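Local coordinates for putative PhosphatidylEthanolamine-Binding Protein (PEBP) (Chlamydia trachomatis, PDB 3N08), which is of uncharacterised function but, as a bacterial homologue of phosphatidylethanolamine-binding protein and Raf kinase inhibitor protein, may bind phospholipid-like or other anionic ligands, at residues F11-Q24 with I141-D153. Residues are numbered along the deposited sequence; the frame is centred on the assembly and turned at random.
Sequences FSYGRPIPKKYSCQ and IATAELMGTYEKD
Short parallel edge pairing, centred on Pro16 and Thr149, joins the weakly bonded strand 15-16 to the end of the last strand, 140-150, at one margin of the mixed sheet in this PEBP-like fold. Three backbone bonds define it: Gly14 N to Met147 O, Thr149 N to Arg15 O (2.9 Å), and Ile17 N to Thr149 O, the last nearly straight at 167° and in the carbonyl plane. The type II turn from Ser12 to Arg15 leads the chain into this pairing, and one water bridges Gly14 O and Thr149 OG1.

Aromatic side chains extend the contact both ways along strand 140-150. Tyr13, with CG anti to the backbone N (chi1 -166°), lies across Met147, whose CB sits over one ring face, 3.9 Å from the ring centroid. Tyr13 OH donates to Glu145 OE2 at 2.6 Å, the carboxylate oxygen lying at the ring edge, near its plane. Buried Phe11 brings CE2 to 3.6 Å from Gly148 CA, where the bare backbone admits the ring; Ile17 CG1 covers the centre of one Phe11 face, and Leu146 CD2 meets CE2 and CZ.

At the strand's end, Tyr150 packs against Ile17, Lys19, Ser22 and Gln24, with Pro103 also touching it: Ser22 CB lies over its face, 3.6 Å from the centroid, while Ile17 O lies at its edge. Ser22 OG is held by donating to Lys19 O and accepting from Gln24 N, an ST turn that spans Cys23, the residue disulfide-linked to Cys102. Lys19 NZ forms a salt bridge with side-chain Asp153 OD1, on its syn lone pair, while the terminal residue's backbone is held by the Gln24 amide, turned 86° from the Tyr150 ring. Gln24 NE2 donates to Asp153 O, and Gln24 OE1 accepts twice, from Asp153 N at 3.3 Å and, on an in-plane lone pair, from Tyr150 OH at 2.7 Å.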
ATOM      1  N   PHE B  11     -10.113   5.829   8.205  1.00  8.91           N
ATOM      2  CA  PHE B  11     -10.646   6.070   6.867  1.00  9.42           C
ATOM      3  C   PHE B  11      -9.826   5.319   5.845  1.00  9.16           C
ATOM      4  O   PHE B  11      -8.610   5.165   5.996  1.00  9.81           O
ATOM      5  CB  PHE B  11     -10.677   7.554   6.478  1.00 10.25           C
ATOM      6  CG  PHE B  11      -9.344   8.235   6.514  1.00  9.82           C
ATOM      7  CD1 PHE B  11      -8.816   8.718   7.701  1.00  9.73           C
ATOM      8  CD2 PHE B  11      -8.615   8.413   5.347  1.00  9.25           C
ATOM      9  CE1 PHE B  11      -7.562   9.346   7.707  1.00 10.65           C
ATOM     10  CE2 PHE B  11      -7.382   9.032   5.366  1.00 10.51           C
ATOM     11  CZ  PHE B  11      -6.854   9.495   6.535  1.00 10.41           C
ATOM     12  N   SER B  12     -10.511   4.887   4.792  0.62 10.03           N
ATOM     13  CA  SER B  12      -9.879   4.240   3.657  0.62 10.95           C
ATOM     14  C   SER B  12      -9.553   5.262   2.564  0.62  8.47           C
ATOM     15  O   SER B  12     -10.033   6.396   2.594  0.62 10.45           O
ATOM     16  CB  SER B  12     -10.796   3.153   3.101  0.62  9.87           C
ATOM     17  OG  SER B  12     -10.987   2.135   4.064  0.62 14.47           O
ATOM     18  N   TYR B  13      -8.753   4.836   1.594  1.00  9.20           N
ATOM     19  CA  TYR B  13      -8.278   5.741   0.559  1.00  8.79           C
ATOM     20  C   TYR B  13      -9.436   6.453  -0.159  1.00  8.12           C
ATOM     21  O   TYR B  13     -10.330   5.823  -0.703  1.00 10.07           O
ATOM     22  CB  TYR B  13      -7.392   5.000  -0.454  1.00  9.10           C
ATOM     23  CG  TYR B  13      -6.623   5.945  -1.332  1.00  8.77           C
ATOM     24  CD1 TYR B  13      -7.248   6.586  -2.376  1.00 10.02           C
ATOM     25  CD2 TYR B  13      -5.277   6.228  -1.096  1.00  9.49           C
ATOM     26  CE1 TYR B  13      -6.568   7.472  -3.167  1.00  9.91           C
ATOM     27  CE2 TYR B  13      -4.590   7.098  -1.878  1.00  9.20           C
ATOM     28  CZ  TYR B  13      -5.241   7.735  -2.894  1.00 10.05           C
ATOM     29  OH  TYR B  13      -4.542   8.620  -3.688  1.00 11.92           O
ATOM     30  N   GLY B  14      -9.368   7.775  -0.157  1.00  9.24           N
ATOM     31  CA  GLY B  14     -10.327   8.599  -0.872  1.00  9.95           C
ATOM     32  C   GLY B  14     -11.629   8.804  -0.122  1.00  9.39           C
ATOM     33  O   GLY B  14     -12.542   9.404  -0.692  1.00 10.93           O
ATOM     34  N   ARG B  15     -11.736   8.318   1.105  1.00  9.33           N
ATOM     35  CA  ARG B  15     -12.971   8.460   1.886  1.00  9.70           C
ATOM     36  C   ARG B  15     -12.839   9.608   2.881  1.00  8.37           C
ATOM     37  O   ARG B  15     -11.753  10.111   3.096  1.00  9.98           O
ATOM     38  CB  ARG B  15     -13.319   7.160   2.617  1.00 12.15           C
ATOM     39  CG  ARG B  15     -13.471   5.949   1.671  1.00 13.22           C
ATOM     40  CD  ARG B  15     -14.369   6.253   0.476  1.00 17.43           C
ATOM     41  NE  ARG B  15     -15.717   6.629   0.922  1.00 23.75           N
ATOM     42  CZ  ARG B  15     -16.596   7.338   0.216  1.00 23.79           C
ATOM     43  NH1 ARG B  15     -16.298   7.779  -0.991  1.00 25.79           N
ATOM     44  NH2 ARG B  15     -17.788   7.614   0.733  1.00 30.18           N
ATOM     45  N   PRO B  16     -13.954  10.029   3.464  1.00  9.29           N
ATOM     46  CA  PRO B  16     -13.910  11.167   4.388  1.00 10.18           C
ATOM     47  C   PRO B  16     -13.147  10.869   5.669  1.00 10.32           C
ATOM     48  O   PRO B  16     -13.347   9.815   6.309  1.00 11.25           O
ATOM     49  CB  PRO B  16     -15.394  11.420   4.698  1.00 11.38           C
ATOM     50  CG  PRO B  16     -16.131  10.918   3.494  1.00 11.74           C
ATOM     51  CD  PRO B  16     -15.334   9.682   3.097  1.00 10.08           C
ATOM     52  N   ILE B  17     -12.277  11.798   6.055  1.00  9.61           N
ATOM     53  CA  ILE B  17     -11.624  11.787   7.356  1.00  9.45           C
ATOM     54  C   ILE B  17     -12.662  12.176   8.405  1.00  9.11           C
ATOM     55  O   ILE B  17     -13.366  13.176   8.226  1.00 11.00           O
ATOM     56  CB  ILE B  17     -10.486  12.818   7.370  1.00 10.20           C
ATOM     57  CG1 ILE B  17      -9.448  12.446   6.304  1.00  9.80           C
ATOM     58  CG2 ILE B  17      -9.868  12.920   8.747  1.00 11.50           C
ATOM     59  CD1 ILE B  17      -8.406  13.556   6.024  1.00  9.96           C
ATOM     60  N   PRO B  18     -12.794  11.397   9.500  1.00  8.98           N
ATOM     61  CA  PRO B  18     -13.779  11.769  10.526  1.00 10.10           C
ATOM     62  C   PRO B  18     -13.592  13.163  11.094  1.00 10.27           C
ATOM     63  O   PRO B  18     -12.489  13.705  11.201  1.00 10.43           O
ATOM     64  CB  PRO B  18     -13.587  10.704  11.602  1.00 11.42           C
ATOM     65  CG  PRO B  18     -13.046   9.514  10.821  1.00 10.51           C
ATOM     66  CD  PRO B  18     -12.167  10.097   9.777  1.00  9.83           C
ATOM     67  N   LYS B  19     -14.723  13.736  11.486  1.00 10.34           N
ATOM     68  CA  LYS B  19     -14.798  15.095  11.987  1.00 11.72           C
ATOM     69  C   LYS B  19     -13.821  15.367  13.135  1.00 11.18           C
ATOM     70  O   LYS B  19     -13.283  16.464  13.258  1.00 12.23           O
ATOM     71  CB  LYS B  19     -16.231  15.354  12.422  1.00 13.22           C
ATOM     72  CG  LYS B  19     -16.447  16.734  13.012  1.00 13.74           C
ATOM     73  CD  LYS B  19     -17.927  17.011  13.236  1.00 17.25           C
ATOM     74  CE  LYS B  19     -18.603  17.382  11.926  1.00 20.78           C
ATOM     75  NZ  LYS B  19     -20.041  17.705  12.173  1.00 28.54           N
ATOM     76  N   LYS B  20     -13.613  14.360  13.980  1.00 11.57           N
ATOM     77  CA  LYS B  20     -12.749  14.465  15.150  1.00 12.96           C
ATOM     78  C   LYS B  20     -11.338  15.004  14.807  1.00 12.86           C
ATOM     79  O   LYS B  20     -10.680  15.635  15.632  1.00 12.58           O
ATOM     80  CB  LYS B  20     -12.634  13.047  15.732  1.00 25.25           C
ATOM     81  CG  LYS B  20     -11.801  12.863  16.974  1.00 38.29           C
ATOM     82  CD  LYS B  20     -11.745  11.366  17.292  1.00 46.57           C
ATOM     83  CE  LYS B  20     -11.179  11.068  18.669  1.00 53.56           C
ATOM     84  NZ  LYS B  20     -12.182  11.264  19.742  1.00 67.55           N
ATOM     85  N   TYR B  21     -10.858  14.719  13.602  1.00  9.54           N
ATOM     86  CA  TYR B  21      -9.483  15.075  13.212  1.00  9.46           C
ATOM     87  C   TYR B  21      -9.431  16.401  12.461  1.00 11.19           C
ATOM     88  O   TYR B  21      -8.347  16.849  12.064  1.00 10.34           O
ATOM     89  CB  TYR B  21      -8.873  13.949  12.369  1.00  9.75           C
ATOM     90  CG  TYR B  21      -9.062  12.619  13.051  1.00  9.14           C
ATOM     91  CD1 TYR B  21      -8.509  12.356  14.295  1.00 10.75           C
ATOM     92  CD2 TYR B  21      -9.857  11.642  12.476  1.00 10.58           C
ATOM     93  CE1 TYR B  21      -8.733  11.137  14.941  1.00 12.40           C
ATOM     94  CE2 TYR B  21     -10.096  10.448  13.104  1.00 11.03           C
ATOM     95  CZ  TYR B  21      -9.515  10.187  14.331  1.00 12.55           C
ATOM     96  OH  TYR B  21      -9.730   8.975  14.960  1.00 14.90           O
ATOM     97  N   SER B  22     -10.588  17.054  12.312  1.00  9.63           N
ATOM     98  CA  SER B  22     -10.692  18.329  11.639  1.00  9.55           C
ATOM     99  C   SER B  22     -10.874  19.473  12.640  1.00 10.18           C
ATOM    100  O   SER B  22     -11.050  19.245  13.819  1.00 10.42           O
ATOM    101  CB  SER B  22     -11.902  18.327  10.687  1.00 10.37           C
ATOM    102  OG  SER B  22     -13.120  18.511  11.400  1.00 11.75           O
ATOM    103  N   CYS B  23     -10.915  20.698  12.139  1.00 11.23           N
ATOM    104  CA  CYS B  23     -11.177  21.830  12.985  1.00 10.59           C
ATOM    105  C   CYS B  23     -12.594  21.808  13.532  1.00 12.71           C
ATOM    106  O   CYS B  23     -12.867  22.557  14.463  1.00 13.49           O
ATOM    107  CB  CYS B  23     -10.976  23.108  12.187  1.00 11.99           C
ATOM    108  SG  CYS B  23     -12.229  23.358  10.921  1.00 13.36           S
ATOM    109  N   GLN B  24     -13.498  21.018  12.957  1.00 11.45           N
ATOM    110  CA  GLN B  24     -14.870  20.914  13.476  1.00 12.30           C
ATOM    111  C   GLN B  24     -15.007  19.982  14.667  1.00 15.51           C
ATOM    112  O   GLN B  24     -16.065  19.956  15.305  1.00 15.99           O
ATOM    113  CB  GLN B  24     -15.836  20.455  12.398  1.00 12.98           C
ATOM    114  CG  GLN B  24     -15.966  21.417  11.264  1.00 13.13           C
ATOM    115  CD  GLN B  24     -17.118  21.068  10.324  1.00 14.10           C
ATOM    116  OE1 GLN B  24     -17.107  20.023   9.662  1.00 12.74           O
ATOM    117  NE2 GLN B  24     -18.114  21.938  10.260  1.00 13.06           N
ATOM    118  N   ILE B 141      14.120   4.680  -0.005  1.00 11.33           N
ATOM    119  CA  ILE B 141      14.089   3.323  -0.509  1.00 11.97           C
ATOM    120  C   ILE B 141      12.686   2.835  -0.816  1.00 12.54           C
ATOM    121  O   ILE B 141      12.526   1.892  -1.591  1.00 15.81           O
ATOM    122  CB  ILE B 141      14.873   2.353   0.402  1.00 17.91           C
ATOM    123  CG1 ILE B 141      14.253   2.223   1.789  1.00 17.96           C
ATOM    124  CG2 ILE B 141      16.353   2.775   0.458  1.00 20.06           C
ATOM    125  CD1 ILE B 141      15.028   1.246   2.694  1.00 20.18           C
ATOM    126  N   ALA B 142      11.669   3.489  -0.272  1.00 10.54           N
ATOM    127  CA  ALA B 142      10.279   3.132  -0.576  1.00 10.88           C
ATOM    128  C   ALA B 142       9.379   4.276  -0.185  1.00  8.19           C
ATOM    129  O   ALA B 142       9.735   5.086   0.676  1.00  9.59           O
ATOM    130  CB  ALA B 142       9.876   1.872   0.190  1.00 14.38           C
ATOM    131  N   THR B 143       8.194   4.298  -0.778  0.59  9.39           N
ATOM    132  CA  THR B 143       7.205   5.285  -0.429  0.59  7.45           C
ATOM    133  C   THR B 143       5.850   4.599  -0.324  0.59  6.55           C
ATOM    134  O   THR B 143       5.682   3.459  -0.791  0.59 10.30           O
ATOM    135  CB  THR B 143       7.193   6.412  -1.479  0.59  8.91           C
ATOM    136  OG1 THR B 143       6.457   7.552  -1.012  0.59 20.46           O
ATOM    137  CG2 THR B 143       6.630   5.899  -2.795  0.59  9.13           C
ATOM    138  N   ALA B 144       4.920   5.275   0.331  1.00  7.70           N
ATOM    139  CA  ALA B 144       3.533   4.861   0.376  1.00  6.89           C
ATOM    140  C   ALA B 144       2.650   6.093   0.482  1.00  8.74           C
ATOM    141  O   ALA B 144       3.115   7.177   0.842  1.00  8.60           O
ATOM    142  CB  ALA B 144       3.288   3.913   1.525  1.00  9.29           C
ATOM    143  N   GLU B 145       1.380   5.943   0.145  1.00  7.73           N
ATOM    144  CA  GLU B 145       0.475   7.086   0.072  1.00  8.41           C
ATOM    145  C   GLU B 145      -0.897   6.695   0.587  1.00  8.84           C
ATOM    146  O   GLU B 145      -1.390   5.613   0.275  1.00 10.17           O
ATOM    147  CB  GLU B 145       0.342   7.552  -1.378  1.00 10.97           C
ATOM    148  CG  GLU B 145      -0.714   8.633  -1.648  1.00 18.93           C
ATOM    149  CD  GLU B 145      -0.855   8.965  -3.150  1.00 23.99           C
ATOM    150  OE1 GLU B 145       0.171   9.221  -3.822  1.00 22.82           O
ATOM    151  OE2 GLU B 145      -1.987   8.962  -3.647  1.00 15.67           O
ATOM    152  N   LEU B 146      -1.500   7.595   1.351  1.00  8.37           N
ATOM    153  CA  LEU B 146      -2.886   7.503   1.778  1.00  6.88           C
ATOM    154  C   LEU B 146      -3.526   8.853   1.482  1.00  7.61           C
ATOM    155  O   LEU B 146      -2.860   9.862   1.515  1.00  9.80           O
ATOM    156  CB  LEU B 146      -2.936   7.174   3.275  1.00  8.80           C
ATOM    157  CG  LEU B 146      -4.319   7.191   3.918  1.00  8.63           C
ATOM    158  CD1 LEU B 146      -5.232   6.062   3.391  1.00 10.52           C
ATOM    159  CD2 LEU B 146      -4.148   7.042   5.432  1.00 12.46           C
ATOM    160  N   MET B 147      -4.807   8.862   1.172  1.00  7.49           N
ATOM    161  CA  MET B 147      -5.523  10.118   0.973  1.00  6.46           C
ATOM    162  C   MET B 147      -6.873   9.995   1.635  1.00  7.02           C
ATOM    163  O   MET B 147      -7.492   8.954   1.594  1.00  8.22           O
ATOM    164  CB  MET B 147      -5.676  10.423  -0.528  1.00  9.14           C
ATOM    165  CG  MET B 147      -6.327  11.802  -0.809  1.00  9.90           C
ATOM    166  SD  MET B 147      -8.165  11.778  -0.958  1.00  6.14           S
ATOM    167  CE  MET B 147      -8.284  11.195  -2.685  1.00 13.39           C
ATOM    168  N   GLY B 148      -7.316  11.069   2.286  1.00  7.82           N
ATOM    169  CA  GLY B 148      -8.694  11.178   2.753  1.00  8.49           C
ATOM    170  C   GLY B 148      -9.225  12.558   2.450  1.00  8.35           C
ATOM    171  O   GLY B 148      -8.435  13.481   2.252  1.00  8.55           O
ATOM    172  N   THR B 149     -10.542  12.717   2.458  1.00  8.22           N
ATOM    173  CA  THR B 149     -11.130  14.005   2.130  1.00  8.03           C
ATOM    174  C   THR B 149     -11.732  14.673   3.374  1.00  9.29           C
ATOM    175  O   THR B 149     -12.026  14.022   4.379  1.00  9.67           O
ATOM    176  CB  THR B 149     -12.222  13.860   1.061  1.00  9.56           C
ATOM    177  OG1 THR B 149     -13.272  13.023   1.560  1.00 10.90           O
ATOM    178  CG2 THR B 149     -11.654  13.255  -0.209  1.00 11.32           C
ATOM    179  N   TYR B 150     -11.920  15.980   3.314  1.00  9.10           N
ATOM    180  CA  TYR B 150     -12.741  16.637   4.331  1.00  9.12           C
ATOM    181  C   TYR B 150     -13.528  17.748   3.711  1.00 10.43           C
ATOM    182  O   TYR B 150     -13.032  18.464   2.825  1.00 10.29           O
ATOM    183  CB  TYR B 150     -11.926  17.143   5.544  1.00  9.47           C
ATOM    184  CG  TYR B 150     -12.876  17.352   6.704  1.00  8.74           C
ATOM    185  CD1 TYR B 150     -13.308  16.273   7.472  1.00 11.25           C
ATOM    186  CD2 TYR B 150     -13.421  18.607   6.972  1.00 10.52           C
ATOM    187  CE1 TYR B 150     -14.236  16.426   8.466  1.00 13.59           C
ATOM    188  CE2 TYR B 150     -14.376  18.763   7.977  1.00 10.52           C
ATOM    189  CZ  TYR B 150     -14.778  17.651   8.713  1.00 11.91           C
ATOM    190  OH  TYR B 150     -15.723  17.756   9.722  1.00 13.50           O
ATOM    191  N   GLU B 151     -14.782  17.854   4.142  1.00 10.58           N
ATOM    192  CA  GLU B 151     -15.675  18.929   3.728  1.00 12.38           C
ATOM    193  C   GLU B 151     -16.461  19.343   4.957  1.00 13.05           C
ATOM    194  O   GLU B 151     -17.032  18.512   5.670  1.00 13.57           O
ATOM    195  CB  GLU B 151     -16.606  18.452   2.620  1.00 12.92           C
ATOM    196  CG  GLU B 151     -17.514  19.554   2.074  1.00 19.25           C
ATOM    197  CD  GLU B 151     -18.368  19.067   0.904  1.00 25.95           C
ATOM    198  OE1 GLU B 151     -18.540  17.840   0.748  1.00 25.68           O
ATOM    199  OE2 GLU B 151     -18.867  19.917   0.139  1.00 37.89           O
ATOM    200  N   LYS B 152     -16.474  20.627   5.247  1.00 13.41           N
ATOM    201  CA  LYS B 152     -17.197  21.055   6.425  1.00 13.29           C
ATOM    202  C   LYS B 152     -18.679  20.804   6.240  1.00 19.00           C
ATOM    203  O   LYS B 152     -19.240  21.030   5.164  1.00 19.09           O
ATOM    204  CB  LYS B 152     -16.957  22.541   6.723  1.00 14.85           C
ATOM    205  CG  LYS B 152     -15.545  22.767   7.243  1.00 14.03           C
ATOM    206  CD  LYS B 152     -15.400  24.010   8.100  1.00 24.11           C
ATOM    207  CE  LYS B 152     -15.623  25.221   7.268  1.00 16.64           C
ATOM    208  NZ  LYS B 152     -15.161  26.493   7.958  1.00 15.05           N
ATOM    209  N   ASP B 153     -19.315  20.310   7.289  1.00 19.96           N
ATOM    210  CA  ASP B 153     -20.765  20.137   7.225  1.00 34.29           C
ATOM    211  C   ASP B 153     -21.449  20.955   8.304  1.00 40.54           C
ATOM    212  O   ASP B 153     -20.814  21.814   8.921  1.00 29.13           O
ATOM    213  CB  ASP B 153     -21.161  18.661   7.318  1.00 43.98           C
ATOM    214  CG  ASP B 153     -20.752  18.027   8.623  1.00 49.60           C
ATOM    215  OD1 ASP B 153     -20.334  18.767   9.536  1.00 48.05           O
ATOM    216  OD2 ASP B 153     -20.860  16.787   8.735  1.00 49.83           O
ATOM    217  OXT ASP B 153     -22.642  20.781   8.556  1.00 37.32           O
TER
HETATM  218  O   HOH W   1     -14.562  11.253  -0.024  1.00 13.50           O